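Local coordinates for protein PrgA (PDB 6Z9K) that provides surface exclusion that protects enterococcal cells against unwanted conjugation, as a cell-wall-anchored protein reaching far from the cell, represented here by its CAP domain, at residues K104-I109 with H213-G218; E8-H13 with E241-I246. All coordinates share one frame; numbering follows the deposited sequence.

Interaction 1: K104-I109 with H213-G218; sequences KFAWDI and HIISYG
In the alpha-beta-alpha sandwich of the CAP domain, F105, A106 and I109 of helix 100-112 pack on H213, I215 and Y217 of strand 211-217, the middle strand of a three-stranded antiparallel sheet. The axes of the two short segments come within 8.6 Å, at 135° between their directions. I215 is the hub. Its CG1 presses against A106, 3.7 Å from A106 CB, where the alanine's small side chain lets the backbones come close, with A106 and I215 the nearest CA pair. The end of I109 reaches for the end of I215, tip to tip, with I109 CD1 and I215 CD1 3.6 Å apart. F105 crosses I215 at about a right angle, and I215 CG2 sits over one ring face, 4.0 Å from F105 CD2. In this layering of helix on sheet, alternate strand residues point at the helix, while I214 and S216 turn to the other side of the sheet. Y217 has CG between its backbone N and carbonyl carbon (chi1 52°), and its side chain slides past that of F105 in the opposite direction. Y217 CE2 arrives in the plane of the F105 ring at its edge, 3.8 Å from F105 CD2; the planes meet at 52°, an oblique pairing. F134 stacks on F105 and meets Y217 edge-to-face, extending the aromatic cluster. I109 CG2 lies 4.0 Å from H213 ND1, obliquely to the imidazole. Both nitrogens of this buried ring are bonded, ND1 to E144 and NE2 to S202, which fixes its rotation; the H213 side chain is about 9 Å from the bound magnesium ion.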
ATOM      1  N   LYS A 104       6.222 -12.628   2.910  1.00 16.13           N
ATOM      2  CA  LYS A 104       6.089 -13.951   2.244  1.00 17.47           C
ATOM      3  C   LYS A 104       4.648 -14.120   1.806  1.00 16.72           C
ATOM      4  O   LYS A 104       4.426 -14.635   0.696  1.00 17.03           O
ATOM      5  CB  LYS A 104       6.515 -15.113   3.152  1.00 18.94           C
ATOM      6  CG  LYS A 104       6.394 -16.493   2.508  1.00 21.56           C
ATOM      7  CD  LYS A 104       6.859 -17.571   3.423  1.00 25.89           C
ATOM      8  CE  LYS A 104       6.593 -18.968   2.915  1.00 28.62           C
ATOM      9  NZ  LYS A 104       5.143 -19.278   2.761  1.00 28.79           N
ATOM     10  N   PHE A 105       3.693 -13.744   2.636  1.00 15.60           N
ATOM     11  CA  PHE A 105       2.271 -13.906   2.306  1.00 14.77           C
ATOM     12  C   PHE A 105       1.996 -13.061   1.070  1.00 14.51           C
ATOM     13  O   PHE A 105       1.383 -13.566   0.067  1.00 14.18           O
ATOM     14  CB  PHE A 105       1.398 -13.524   3.496  1.00 15.06           C
ATOM     15  CG  PHE A 105      -0.086 -13.638   3.329  1.00 14.47           C
ATOM     16  CD1 PHE A 105      -0.702 -14.454   2.385  1.00 15.15           C
ATOM     17  CD2 PHE A 105      -0.878 -12.944   4.228  1.00 13.72           C
ATOM     18  CE1 PHE A 105      -2.074 -14.561   2.335  1.00 14.80           C
ATOM     19  CE2 PHE A 105      -2.247 -13.039   4.156  1.00 14.87           C
ATOM     20  CZ  PHE A 105      -2.840 -13.832   3.215  1.00 14.79           C
ATOM     21  N   ALA A 106       2.410 -11.790   1.093  1.00 13.77           N
ATOM     22  CA  ALA A 106       2.142 -10.912  -0.066  1.00 13.64           C
ATOM     23  C   ALA A 106       2.738 -11.475  -1.371  1.00 13.24           C
ATOM     24  O   ALA A 106       2.067 -11.452  -2.441  1.00 13.36           O
ATOM     25  CB  ALA A 106       2.701  -9.531   0.181  1.00 13.01           C
ATOM     26  N   TRP A 107       3.981 -11.980  -1.319  1.00 14.39           N
ATOM     27  CA  TRP A 107       4.666 -12.457  -2.544  1.00 14.77           C
ATOM     28  C   TRP A 107       4.030 -13.774  -3.003  1.00 14.94           C
ATOM     29  O   TRP A 107       4.042 -14.027  -4.232  1.00 14.95           O
ATOM     30  CB  TRP A 107       6.187 -12.474  -2.346  1.00 15.90           C
ATOM     31  CG  TRP A 107       6.694 -11.067  -2.437  1.00 16.77           C
ATOM     32  CD1 TRP A 107       6.926 -10.214  -1.387  1.00 16.95           C
ATOM     33  CD2 TRP A 107       6.925 -10.300  -3.635  1.00 17.76           C
ATOM     34  NE1 TRP A 107       7.340  -8.992  -1.855  1.00 18.66           N
ATOM     35  CE2 TRP A 107       7.328  -9.012  -3.232  1.00 18.02           C
ATOM     36  CE3 TRP A 107       6.866 -10.582  -5.003  1.00 19.99           C
ATOM     37  CZ2 TRP A 107       7.675  -8.019  -4.157  1.00 18.72           C
ATOM     38  CZ3 TRP A 107       7.175  -9.590  -5.910  1.00 20.16           C
ATOM     39  CH2 TRP A 107       7.599  -8.335  -5.488  1.00 19.96           C
ATOM     40  N   ASP A 108       3.517 -14.598  -2.087  1.00 15.33           N
ATOM     41  CA  ASP A 108       2.750 -15.793  -2.491  1.00 15.69           C
ATOM     42  C   ASP A 108       1.484 -15.355  -3.249  1.00 15.02           C
ATOM     43  O   ASP A 108       1.168 -15.970  -4.313  1.00 14.93           O
ATOM     44  CB  ASP A 108       2.504 -16.727  -1.326  1.00 15.92           C
ATOM     45  CG  ASP A 108       3.701 -17.536  -0.899  1.00 18.00           C
ATOM     46  OD1 ASP A 108       4.761 -17.483  -1.605  1.00 17.46           O
ATOM     47  OD2 ASP A 108       3.582 -18.187   0.150  1.00 18.27           O
ATOM     48  N   ILE A 109       0.782 -14.347  -2.748  1.00 14.36           N
ATOM     49  CA  ILE A 109      -0.431 -13.861  -3.480  1.00 14.56           C
ATOM     50  C   ILE A 109       0.004 -13.442  -4.884  1.00 14.57           C
ATOM     51  O   ILE A 109      -0.657 -13.740  -5.854  1.00 15.41           O
ATOM     52  CB  ILE A 109      -1.173 -12.782  -2.694  1.00 13.90           C
ATOM     53  CG1 ILE A 109      -1.834 -13.342  -1.420  1.00 13.71           C
ATOM     54  CG2 ILE A 109      -2.160 -12.028  -3.611  1.00 14.91           C
ATOM     55  CD1 ILE A 109      -2.476 -12.328  -0.517  1.00 13.75           C
ATOM     56  N   HIS A 213       0.227  -5.179  -5.177  1.00 14.84           N
ATOM     57  CA  HIS A 213      -0.633  -5.896  -4.208  1.00 14.69           C
ATOM     58  C   HIS A 213      -0.293  -5.386  -2.801  1.00 14.11           C
ATOM     59  O   HIS A 213       0.813  -5.649  -2.333  1.00 15.64           O
ATOM     60  CB  HIS A 213      -0.381  -7.428  -4.265  1.00 14.18           C
ATOM     61  CG  HIS A 213      -0.487  -8.071  -5.617  1.00 15.02           C
ATOM     62  ND1 HIS A 213      -1.579  -8.850  -5.982  1.00 14.84           N
ATOM     63  CD2 HIS A 213       0.373  -8.132  -6.663  1.00 14.87           C
ATOM     64  CE1 HIS A 213      -1.394  -9.302  -7.224  1.00 14.64           C
ATOM     65  NE2 HIS A 213      -0.208  -8.883  -7.656  1.00 15.99           N
ATOM     66  N   ILE A 214      -1.221  -4.670  -2.183  1.00 14.65           N
ATOM     67  CA  ILE A 214      -1.081  -4.276  -0.766  1.00 15.24           C
ATOM     68  C   ILE A 214      -1.890  -5.268   0.065  1.00 13.93           C
ATOM     69  O   ILE A 214      -3.092  -5.331  -0.045  1.00 14.09           O
ATOM     70  CB  ILE A 214      -1.503  -2.808  -0.556  1.00 16.14           C
ATOM     71  CG1 ILE A 214      -0.620  -1.861  -1.377  1.00 17.73           C
ATOM     72  CG2 ILE A 214      -1.469  -2.500   0.952  1.00 16.98           C
ATOM     73  CD1 ILE A 214      -0.899  -0.356  -1.161  1.00 18.91           C
ATOM     74  N   ILE A 215      -1.175  -6.077   0.839  1.00 14.22           N
ATOM     75  CA  ILE A 215      -1.716  -7.176   1.670  1.00 13.73           C
ATOM     76  C   ILE A 215      -1.671  -6.733   3.142  1.00 14.09           C
ATOM     77  O   ILE A 215      -0.612  -6.346   3.612  1.00 14.30           O
ATOM     78  CB  ILE A 215      -0.957  -8.481   1.396  1.00 14.24           C
ATOM     79  CG1 ILE A 215      -0.902  -8.807  -0.112  1.00 15.19           C
ATOM     80  CG2 ILE A 215      -1.606  -9.567   2.233  1.00 16.12           C
ATOM     81  CD1 ILE A 215      -2.205  -8.777  -0.807  1.00 15.67           C
ATOM     82  N   SER A 216      -2.805  -6.670   3.813  1.00 14.72           N
ATOM     83  CA  SER A 216      -2.801  -6.205   5.231  1.00 15.74           C
ATOM     84  C   SER A 216      -3.881  -6.921   6.021  1.00 15.80           C
ATOM     85  O   SER A 216      -4.856  -7.421   5.447  1.00 16.61           O
ATOM     86  CB  SER A 216      -2.945  -4.709   5.286  1.00 16.80           C
ATOM     87  OG  SER A 216      -4.137  -4.268   4.672  1.00 17.64           O
ATOM     88  N   TYR A 217      -3.676  -7.061   7.326  1.00 15.37           N
ATOM     89  CA  TYR A 217      -4.547  -7.901   8.168  1.00 15.20           C
ATOM     90  C   TYR A 217      -4.172  -7.666   9.625  1.00 15.42           C
ATOM     91  O   TYR A 217      -3.100  -7.061   9.922  1.00 14.67           O
ATOM     92  CB  TYR A 217      -4.343  -9.391   7.804  1.00 15.39           C
ATOM     93  CG  TYR A 217      -2.893  -9.800   7.832  1.00 15.04           C
ATOM     94  CD1 TYR A 217      -2.235 -10.186   9.004  1.00 15.67           C
ATOM     95  CD2 TYR A 217      -2.139  -9.786   6.642  1.00 15.27           C
ATOM     96  CE1 TYR A 217      -0.877 -10.496   9.012  1.00 16.46           C
ATOM     97  CE2 TYR A 217      -0.777 -10.044   6.663  1.00 14.67           C
ATOM     98  CZ  TYR A 217      -0.149 -10.453   7.827  1.00 15.71           C
ATOM     99  OH  TYR A 217       1.192 -10.760   7.888  1.00 17.35           O
ATOM    100  N   GLY A 218      -5.031  -8.184  10.490  1.00 16.52           N
ATOM    101  CA  GLY A 218      -4.740  -8.373  11.898  1.00 17.69           C
ATOM    102  C   GLY A 218      -4.575  -9.824  12.299  1.00 17.37           C
ATOM    103  O   GLY A 218      -4.733 -10.705  11.461  1.00 17.37           O
TER

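Interaction 2: E8-H13 with E241-I246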
ATOM      1  N   GLU A   8      16.809  18.610   0.276  1.00 74.19           N
ATOM      2  CA  GLU A   8      16.493  18.631   1.737  1.00 73.83           C
ATOM      3  C   GLU A   8      15.378  17.636   2.087  1.00 68.86           C
ATOM      4  O   GLU A   8      14.538  17.292   1.213  1.00 67.67           O
ATOM      5  CB  GLU A   8      16.033  20.009   2.212  1.00 74.83           C
ATOM      6  CG  GLU A   8      17.155  21.005   2.368  1.00 80.03           C
ATOM      7  CD  GLU A   8      16.700  22.299   3.017  1.00 84.68           C
ATOM      8  OE1 GLU A   8      15.616  22.295   3.650  1.00 83.52           O
ATOM      9  OE2 GLU A   8      17.427  23.314   2.886  1.00 91.76           O
ATOM     10  N   GLU A   9      15.354  17.264   3.368  1.00 64.47           N
ATOM     11  CA  GLU A   9      14.459  16.262   3.994  1.00 60.52           C
ATOM     12  C   GLU A   9      12.991  16.651   3.774  1.00 56.40           C
ATOM     13  O   GLU A   9      12.170  15.747   3.505  1.00 53.25           O
ATOM     14  CB  GLU A   9      14.810  16.151   5.481  1.00 59.83           C
ATOM     15  CG  GLU A   9      13.982  15.127   6.238  1.00 59.75           C
ATOM     16  CD  GLU A   9      14.604  14.700   7.557  1.00 61.24           C
ATOM     17  OE1 GLU A   9      15.775  15.058   7.789  1.00 66.75           O
ATOM     18  OE2 GLU A   9      13.930  14.015   8.351  1.00 60.41           O
ATOM     19  N   LEU A  10      12.661  17.936   3.891  1.00 53.16           N
ATOM     20  CA  LEU A  10      11.245  18.366   3.906  1.00 52.06           C
ATOM     21  C   LEU A  10      10.716  18.409   2.473  1.00 48.40           C
ATOM     22  O   LEU A  10       9.626  17.887   2.277  1.00 48.78           O
ATOM     23  CB  LEU A  10      11.073  19.698   4.645  1.00 55.96           C
ATOM     24  CG  LEU A  10      10.793  19.560   6.147  1.00 59.96           C
ATOM     25  CD1 LEU A  10      10.913  20.908   6.851  1.00 65.43           C
ATOM     26  CD2 LEU A  10       9.417  18.957   6.423  1.00 59.53           C
ATOM     27  N   LYS A  11      11.457  18.944   1.494  1.00 46.88           N
ATOM     28  CA  LYS A  11      10.958  19.009   0.082  1.00 46.08           C
ATOM     29  C   LYS A  11      10.715  17.588  -0.456  1.00 41.50           C
ATOM     30  O   LYS A  11       9.764  17.426  -1.277  1.00 42.96           O
ATOM     31  CB  LYS A  11      11.900  19.787  -0.845  1.00 50.59           C
ATOM     32  CG  LYS A  11      13.184  19.075  -1.255  1.00 56.07           C
ATOM     33  CD  LYS A  11      14.131  19.968  -2.046  1.00 59.46           C
ATOM     34  CE  LYS A  11      14.685  21.129  -1.237  1.00 62.24           C
ATOM     35  NZ  LYS A  11      15.858  21.746  -1.904  1.00 65.48           N
ATOM     36  N   GLY A  12      11.510  16.618   0.009  1.00 34.18           N
ATOM     37  CA  GLY A  12      11.458  15.208  -0.426  1.00 32.46           C
ATOM     38  C   GLY A  12      10.540  14.356   0.442  1.00 28.65           C
ATOM     39  O   GLY A  12      10.330  13.180   0.108  1.00 28.26           O
ATOM     40  N   HIS A  13       9.981  14.910   1.518  1.00 24.91           N
ATOM     41  CA  HIS A  13       9.174  14.133   2.493  1.00 23.70           C
ATOM     42  C   HIS A  13       7.922  13.683   1.765  1.00 22.37           C
ATOM     43  O   HIS A  13       7.197  14.540   1.240  1.00 21.72           O
ATOM     44  CB  HIS A  13       8.815  14.936   3.752  1.00 23.07           C
ATOM     45  CG  HIS A  13       8.255  14.118   4.869  1.00 22.88           C
ATOM     46  ND1 HIS A  13       7.032  13.510   4.780  1.00 23.05           N
ATOM     47  CD2 HIS A  13       8.724  13.814   6.108  1.00 23.37           C
ATOM     48  CE1 HIS A  13       6.776  12.862   5.920  1.00 23.71           C
ATOM     49  NE2 HIS A  13       7.798  13.049   6.749  1.00 22.93           N
ATOM     50  N   GLU A 241       5.741  16.869  12.930  1.00 42.77           N
ATOM     51  CA  GLU A 241       6.841  16.650  13.913  1.00 46.73           C
ATOM     52  C   GLU A 241       8.105  17.382  13.450  1.00 46.88           C
ATOM     53  O   GLU A 241       8.694  18.078  14.290  1.00 49.73           O
ATOM     54  CB  GLU A 241       7.155  15.168  14.120  1.00 51.20           C
ATOM     55  CG  GLU A 241       6.177  14.464  15.059  1.00 56.80           C
ATOM     56  CD  GLU A 241       5.938  12.982  14.780  1.00 60.62           C
ATOM     57  OE1 GLU A 241       6.775  12.359  14.051  1.00 61.75           O
ATOM     58  OE2 GLU A 241       4.900  12.447  15.279  1.00 66.12           O
ATOM     59  N   LEU A 242       8.496  17.243  12.181  1.00 44.18           N
ATOM     60  CA  LEU A 242       9.732  17.849  11.616  1.00 45.57           C
ATOM     61  C   LEU A 242       9.636  19.374  11.627  1.00 46.88           C
ATOM     62  O   LEU A 242      10.624  20.007  12.018  1.00 47.11           O
ATOM     63  CB  LEU A 242       9.963  17.384  10.179  1.00 45.59           C
ATOM     64  CG  LEU A 242      10.535  15.978  10.011  1.00 48.52           C
ATOM     65  CD1 LEU A 242      11.056  15.803   8.584  1.00 49.15           C
ATOM     66  CD2 LEU A 242      11.633  15.690  11.034  1.00 48.98           C
ATOM     67  N   GLN A 243       8.514  19.928  11.156  1.00 45.27           N
ATOM     68  CA  GLN A 243       8.239  21.389  11.197  1.00 47.58           C
ATOM     69  C   GLN A 243       8.272  21.843  12.665  1.00 48.31           C
ATOM     70  O   GLN A 243       8.927  22.853  12.912  1.00 51.41           O
ATOM     71  CB  GLN A 243       6.933  21.715  10.461  1.00 47.02           C
ATOM     72  CG  GLN A 243       7.038  21.539   8.947  1.00 49.80           C
ATOM     73  CD  GLN A 243       5.756  21.213   8.203  1.00 51.74           C
ATOM     74  OE1 GLN A 243       4.700  20.922   8.777  1.00 54.77           O
ATOM     75  NE2 GLN A 243       5.832  21.251   6.881  1.00 53.29           N
ATOM     76  N   GLN A 244       7.654  21.113  13.610  1.00 49.03           N
ATOM     77  CA  GLN A 244       7.578  21.522  15.052  1.00 52.71           C
ATOM     78  C   GLN A 244       8.965  21.418  15.712  1.00 55.50           C
ATOM     79  O   GLN A 244       9.156  22.069  16.778  1.00 56.10           O
ATOM     80  CB  GLN A 244       6.536  20.730  15.867  1.00 50.61           C
ATOM     81  CG  GLN A 244       6.579  20.992  17.381  1.00 50.02           C
ATOM     82  CD  GLN A 244       6.080  22.352  17.823  1.00 50.64           C
ATOM     83  OE1 GLN A 244       5.297  23.009  17.138  1.00 42.96           O
ATOM     84  NE2 GLN A 244       6.517  22.781  19.007  1.00 53.05           N
ATOM     85  N   GLU A 245       9.900  20.658  15.131  1.00 55.75           N
ATOM     86  CA  GLU A 245      11.308  20.624  15.608  1.00 60.25           C
ATOM     87  C   GLU A 245      11.970  21.969  15.295  1.00 60.24           C
ATOM     88  O   GLU A 245      12.588  22.543  16.227  1.00 64.33           O
ATOM     89  CB  GLU A 245      12.085  19.438  15.026  1.00 63.54           C
ATOM     90  CG  GLU A 245      12.188  18.270  16.003  1.00 66.56           C
ATOM     91  CD  GLU A 245      12.312  16.873  15.403  1.00 69.70           C
ATOM     92  OE1 GLU A 245      12.738  16.759  14.224  1.00 68.39           O
ATOM     93  OE2 GLU A 245      11.975  15.890  16.120  1.00 72.86           O
ATOM     94  N   ILE A 246      11.840  22.452  14.055  1.00 58.04           N
ATOM     95  CA  ILE A 246      12.404  23.762  13.588  1.00 56.96           C
ATOM     96  C   ILE A 246      11.743  24.918  14.359  1.00 54.97           C
ATOM     97  O   ILE A 246      12.434  25.607  15.108  1.00 53.58           O
ATOM     98  CB  ILE A 246      12.220  23.902  12.063  1.00 55.46           C
ATOM     99  CG1 ILE A 246      13.130  22.928  11.300  1.00 54.16           C
ATOM    100  CG2 ILE A 246      12.396  25.346  11.625  1.00 54.39           C
ATOM    101  CD1 ILE A 246      12.581  22.484   9.958  1.00 52.35           C
TER
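L242, on the C-terminal helix 239-245, points its side chain between E9, L10 and H13 of the N-terminal segment. With CG anti to the carbonyl carbon (chi1 -78°), the leucine aims its branch at that segment, where CD1 meets both E9 and H13. E9 crosses it at about a right angle. The glutamate has CG anti to its own backbone N (chi1 -179°) and continues extended, which lays its aliphatic part across L242, with E9 CG 3.8 Å from L242 CD1. Its carboxylate follows, E9 OE2 standing 3.4 Å from L242 CD1; this is van der Waals contact of an oxygen with a methyl. H13 approaches the same methyl obliquely, its ring carbon CD2 3.9 Å from L242 CD1. The imidazole is held by bonds at both nitrogens, ND1 with the backbone N of G15 and NE2 with the carbonyl O of K237, which ties the N-terminal segment to the residues just before the helix. L10 slides past L242 in the opposite direction, L10 CD2 lying 4.1 Å from L242 CB. The other methyl of L10 meets I246, the last modelled residue, tip to tip, with L10 CD1 and I246 CD1 3.9 Å apart. The amide end of Q243 swings in toward L10 too, Q243 NE2 coming 4.3 Å from L10 CD2. On the N-terminal side, a type I beta turn from L10 to H13, with H13 N bonded to L10 O, places the leucine and the histidine on the same partner: a small, largely apolar surface contact between a turn and a terminal helix.

How the interactions relate
The two contacts lie on opposite sides of the chain's centre, with their own centres 31 Å apart and their nearest atoms about 17 Å apart. Interaction 2 pairs the first modelled residues with the last, so both partners of interaction 1 fall within the span between its segments: the order is 8-13, 104-109, 213-218, 241-246. They share no helix or strand. Interaction 1 joins helix 100-112 to the central sheet in the buried interior, near the magnesium site, whereas interaction 2 lies at the surface, away from that site. In this crystal the modelled ends of the CAP domain lie on the same side, so the chain before and after it probably leaves from one region of the surface.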